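Local coordinates for chemotaxis protein cheA (Thermotoga maritima, PDB 1TQG), which probably relays phosphoryl groups in chemotaxis signalling, this piece being the phosphotransfer (Hpt) domain of a histidine kinase, at residues V9-D12 with E13-Y17; D34-L37 with I38-F42. All blocks are in the same frame, centred on the assembly; numbering follows the deposited sequence. Where two conformers were deposited one is given.

Contact 1 (V9-D12 with E13-Y17)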
loop_
_atom_site.group_PDB
_atom_site.type_symbol
_atom_site.label_atom_id
_atom_site.label_comp_id
_atom_site.label_asym_id
_atom_site.label_seq_id
_atom_site.Cartn_x
_atom_site.Cartn_y
_atom_site.Cartn_z
ATOM N N VAL A 9 -17.359 3.840 -0.551
ATOM C CA VAL A 9 -16.920 2.861 0.449
ATOM C C VAL A 9 -15.467 2.409 0.149
ATOM O O VAL A 9 -14.613 2.343 1.041
ATOM C CB VAL A 9 -17.856 1.661 0.514
ATOM C CG1 VAL A 9 -17.273 0.569 1.416
ATOM C CG2 VAL A 9 -19.240 2.073 1.000
ATOM N N PHE A 10 -15.188 2.084 -1.100
ATOM C CA PHE A 10 -13.876 1.741 -1.536
ATOM C C PHE A 10 -12.838 2.823 -1.156
ATOM O O PHE A 10 -11.762 2.484 -0.622
ATOM C CB PHE A 10 -13.864 1.517 -3.055
ATOM C CG PHE A 10 -12.501 1.256 -3.633
ATOM C CD1 PHE A 10 -11.994 -0.018 -3.653
ATOM C CD2 PHE A 10 -11.785 2.245 -4.213
ATOM C CE1 PHE A 10 -10.747 -0.269 -4.218
ATOM C CE2 PHE A 10 -10.495 2.028 -4.683
ATOM C CZ PHE A 10 -9.991 0.745 -4.711
ATOM N N VAL A 11 -13.161 4.068 -1.448
ATOM C CA VAL A 11 -12.176 5.143 -1.125
ATOM C C VAL A 11 -11.987 5.234 0.382
ATOM O O VAL A 11 -10.861 5.346 0.861
ATOM C CB VAL A 11 -12.670 6.469 -1.773
ATOM C CG1 VAL A 11 -11.777 7.606 -1.285
ATOM C CG2 VAL A 11 -12.613 6.421 -3.269
ATOM N N ASP A 12 -13.074 5.139 1.171
ATOM C CA ASP A 12 -12.950 5.232 2.624
ATOM C C ASP A 12 -12.096 4.094 3.158
ATOM O O ASP A 12 -11.226 4.260 4.049
ATOM C CB ASP A 12 -14.363 5.216 3.226
ATOM C CG ASP A 12 -14.448 5.272 4.701
ATOM O OD1 ASP A 12 -13.964 6.241 5.313
ATOM O OD2 ASP A 12 -14.956 4.337 5.352
ATOM N N GLU A 13 -12.349 2.893 2.677
ATOM C CA GLU A 13 -11.576 1.740 3.153
ATOM C C GLU A 13 -10.120 1.861 2.754
ATOM O O GLU A 13 -9.177 1.591 3.522
ATOM C CB GLU A 13 -12.182 0.444 2.644
ATOM C CG GLU A 13 -13.570 0.196 3.253
ATOM C CD GLU A 13 -13.474 -0.738 4.441
ATOM O OE1 GLU A 13 -14.494 -0.711 5.177
ATOM O OE2 GLU A 13 -12.524 -1.521 4.711
ATOM N N THR A 14 -9.856 2.215 1.504
ATOM C CA THR A 14 -8.490 2.366 1.016
ATOM C C THR A 14 -7.745 3.407 1.818
ATOM O O THR A 14 -6.554 3.199 2.125
ATOM C CB THR A 14 -8.558 2.876 -0.455
ATOM O OG1 THR A 14 -9.069 1.861 -1.338
ATOM C CG2 THR A 14 -7.170 3.237 -1.004
ATOM N N LYS A 15 -8.379 4.522 2.178
ATOM C CA LYS A 15 -7.716 5.514 3.024
ATOM C C LYS A 15 -7.316 4.961 4.383
ATOM O O LYS A 15 -6.261 5.387 4.862
ATOM C CB LYS A 15 -8.598 6.737 3.132
ATOM C CG LYS A 15 -8.618 7.508 1.846
ATOM C CD LYS A 15 -9.411 8.815 1.950
ATOM C CE LYS A 15 -9.061 9.672 0.763
ATOM N NZ LYS A 15 -7.902 10.589 0.876
ATOM N N GLU A 16 -8.081 4.088 4.968
ATOM C CA GLU A 16 -7.654 3.488 6.219
ATOM C C GLU A 16 -6.351 2.757 6.073
ATOM O O GLU A 16 -5.438 2.881 6.905
ATOM C CB GLU A 16 -8.781 2.547 6.720
ATOM C CG GLU A 16 -8.424 1.687 7.881
ATOM C CD GLU A 16 -9.665 0.898 8.298
ATOM O OE1 GLU A 16 -10.759 1.501 8.532
ATOM O OE2 GLU A 16 -9.419 -0.340 8.324
ATOM N N TYR A 17 -6.229 1.970 4.983
ATOM C CA TYR A 17 -5.024 1.176 4.743
ATOM C C TYR A 17 -3.846 2.051 4.375
ATOM O O TYR A 17 -2.724 1.793 4.822
ATOM C CB TYR A 17 -5.240 0.085 3.670
ATOM C CG TYR A 17 -6.074 -1.025 4.274
ATOM C CD1 TYR A 17 -5.581 -1.949 5.179
ATOM C CD2 TYR A 17 -7.451 -1.056 3.983
ATOM C CE1 TYR A 17 -6.339 -2.945 5.773
ATOM C CE2 TYR A 17 -8.246 -2.059 4.559
ATOM C CZ TYR A 17 -7.667 -2.971 5.440
ATOM O OH TYR A 17 -8.443 -3.942 5.993
#

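Contact 2 (D34-L37 with I38-F42)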
loop_
_atom_site.group_PDB
_atom_site.type_symbol
_atom_site.label_atom_id
_atom_site.label_comp_id
_atom_site.label_asym_id
_atom_site.label_seq_id
_atom_site.Cartn_x
_atom_site.Cartn_y
_atom_site.Cartn_z
ATOM N N ASP A 34 13.096 -4.495 11.440
ATOM C CA ASP A 34 11.972 -5.092 12.165
ATOM C C ASP A 34 11.028 -5.793 11.214
ATOM O O ASP A 34 10.248 -5.208 10.487
ATOM C CB ASP A 34 11.204 -4.040 12.944
ATOM C CG ASP A 34 10.161 -4.630 13.891
ATOM O OD1 ASP A 34 9.688 -5.753 13.655
ATOM O OD2 ASP A 34 9.846 -3.916 14.905
ATOM N N MET A 35 11.097 -7.103 11.237
ATOM C CA MET A 35 10.320 -7.954 10.325
ATOM C C MET A 35 8.828 -7.863 10.558
ATOM O O MET A 35 8.032 -8.116 9.644
ATOM C CB MET A 35 10.780 -9.417 10.502
ATOM C CG MET A 35 12.063 -9.734 9.836
ATOM S SD MET A 35 11.886 -9.739 8.050
ATOM C CE MET A 35 13.592 -9.637 7.546
ATOM N N GLU A 36 8.418 -7.536 11.803
ATOM C CA GLU A 36 6.983 -7.408 12.007
ATOM C C GLU A 36 6.454 -6.175 11.251
ATOM O O GLU A 36 5.372 -6.181 10.722
ATOM C CB GLU A 36 6.672 -7.371 13.497
ATOM C CG GLU A 36 5.162 -7.385 13.793
ATOM C CD GLU A 36 4.287 -8.334 13.009
ATOM O OE1 GLU A 36 4.764 -9.432 12.625
ATOM O OE2 GLU A 36 3.084 -8.056 12.741
ATOM N N LEU A 37 7.174 -5.100 11.348
ATOM C CA LEU A 37 6.777 -3.910 10.632
ATOM C C LEU A 37 6.828 -4.123 9.122
ATOM O O LEU A 37 5.930 -3.642 8.401
ATOM C CB LEU A 37 7.623 -2.736 11.022
ATOM C CG LEU A 37 7.569 -2.309 12.495
ATOM C CD1 LEU A 37 8.627 -1.278 12.778
ATOM C CD2 LEU A 37 6.170 -1.887 12.858
ATOM N N ILE A 38 7.843 -4.834 8.646
ATOM C CA ILE A 38 7.864 -5.192 7.208
ATOM C C ILE A 38 6.607 -5.961 6.862
ATOM O O ILE A 38 5.981 -5.684 5.826
ATOM C CB ILE A 38 9.157 -5.940 6.822
ATOM C CG1 ILE A 38 10.384 -5.057 7.094
ATOM C CG2 ILE A 38 9.087 -6.466 5.412
ATOM C CD1 ILE A 38 11.656 -5.844 6.947
ATOM N N ASN A 39 6.262 -6.936 7.665
ATOM C CA ASN A 39 5.071 -7.714 7.459
ATOM C C ASN A 39 3.784 -6.845 7.499
ATOM O O ASN A 39 2.888 -7.044 6.662
ATOM C CB ASN A 39 4.940 -8.838 8.467
ATOM C CG ASN A 39 6.023 -9.870 8.296
ATOM O OD1 ASN A 39 6.510 -10.165 7.239
ATOM N ND2 ASN A 39 6.345 -10.528 9.372
ATOM N N GLU A 40 3.700 -5.900 8.391
ATOM C CA GLU A 40 2.572 -4.996 8.448
ATOM C C GLU A 40 2.362 -4.250 7.143
ATOM O O GLU A 40 1.253 -4.060 6.655
ATOM C CB GLU A 40 2.746 -3.935 9.521
ATOM C CG GLU A 40 2.585 -4.330 10.929
ATOM C CD GLU A 40 2.731 -3.189 11.922
ATOM O OE1 GLU A 40 2.687 -1.961 11.707
ATOM O OE2 GLU A 40 2.926 -3.643 13.045
ATOM N N ALA A 41 3.481 -3.741 6.654
ATOM C CA ALA A 41 3.397 -3.031 5.384
ATOM C C ALA A 41 3.012 -3.950 4.247
ATOM O O ALA A 41 2.140 -3.541 3.419
ATOM C CB ALA A 41 4.746 -2.377 5.116
ATOM N N PHE A 42 3.618 -5.124 4.166
ATOM C CA PHE A 42 3.213 -6.090 3.181
ATOM C C PHE A 42 1.691 -6.354 3.205
ATOM O O PHE A 42 1.042 -6.344 2.174
ATOM C CB PHE A 42 4.048 -7.394 3.386
ATOM C CG PHE A 42 3.514 -8.504 2.488
ATOM C CD1 PHE A 42 3.818 -8.530 1.131
ATOM C CD2 PHE A 42 2.680 -9.449 3.009
ATOM C CE1 PHE A 42 3.247 -9.469 0.302
ATOM C CE2 PHE A 42 2.098 -10.399 2.175
ATOM C CZ PHE A 42 2.386 -10.394 0.815
#

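Contact 1 (V9-D12 with E13-Y17)
Thr14 folds back onto Phe10, one helical turn earlier, bonding to its carbonyl and lying over its ring. Its CB lies 3.2 Å from Phe10 O. From there, in the conformer described, OG1, set anti to the carbonyl carbon and beside its own backbone N (chi1 -69°), donates a hydrogen bond to Phe10 O (2.9 Å between the two atoms). That oxygen also accepts the helical bond from Thr14 N, and the two donors arrive from opposite faces of the carbonyl plane, the hydroxyl well above it. The same OG1 sits over the centre of the Phe10 ring, 3.6 Å above its plane, with CE2 the nearest ring carbon. Lys15 runs alongside Val11: its CG passes 3.3 Å from Val11 O, and its CE reaches Val11 CG1 at 4.0 Å before NZ continues to a salt bridge with Asp101. Glu13 CG, in the conformer described, lies next to Val9 CG1, the two chains pointing the same way. Within the bundle, Val11 and Lys15 touch Val100 of helix 83-103, Thr14 touches both Val100 and Leu48 of helix 35-55, and Phe10 packs on Met55, at the end of helix 35-55, and meets the Phe57 ring edge-to-face.

Contact 2 (D34-L37 with I38-F42)
Asp34 O accepts from Ile38 N at 3.1 Å, the first of a run of i to i+4 bonds that continues through Asn39, Glu40 and Ala41. The motif is an N-capped helix start: Asp34 precedes helix 35-55 of the helical Hpt bundle, and its OD1 accepts from Glu36 N at 2.9 Å and, weakly, from Leu37 N. These bonds engage two of the amides that lack a carbonyl one turn earlier within the helix, and the negative carboxylate probably suits the positive end of the helix dipole.

Beyond the cap, Met35 and Ile38 lie side by side, with Met35 SD 4.1 Å from Ile38 CD1. Ile38 continues inward to Leu28 of helix 3-30, while Met35 reaches the loop at Ser77. On another flank, Leu37 and Glu40 run in the same direction, and Leu37 CD2 comes within 3.7 Å of both Glu40 OE1 and Glu40 OE2. Glu40 is extended beyond CG (chi2 -178°), which carries its carboxylate along the leucine branch toward Thr24 of helix 3-30, whose OG1 is hydrogen-bonded to OE1. Cut back to an alanine here, the side chain would lose its carboxylate, which is likely to leave Thr24 OG1 without this partner on the neighbouring helix and one side of Leu37 CD2 less covered.

Glu36 approaches the same carboxylate crosswise, the two planes 64° apart. In the conformer described, Glu36 OE2 and Glu40 OE2 are 4.4 Å apart, a like-charge proximity probably eased by the salt bridge of Glu36 OE2 with Arg43. Glu36 OE1 comes only within 3.8 Å of Asn39 ND2, the carboxylate and amide planes 69° apart.

How the contacts relate
Contact 1 comes first along the chain, on helix 3-30, and contact 2 follows at the start of helix 35-55, the next helix. Their centres are about 20 Å apart and their nearest atoms about 7 Å, so the two do not touch. Each is nevertheless tied to the other's helix: residues 9-17 lean on the later part of helix 35-55, and residues 34-42 on the later part of helix 3-30. This exchange fits an antiparallel pairing, with helix 83-103 also touching contact 1 and helix 58-75 contact 2. The two contacts thus sit at different levels of the four-helix bundle characteristic of Hpt domains, and probably help to join its first two long helices.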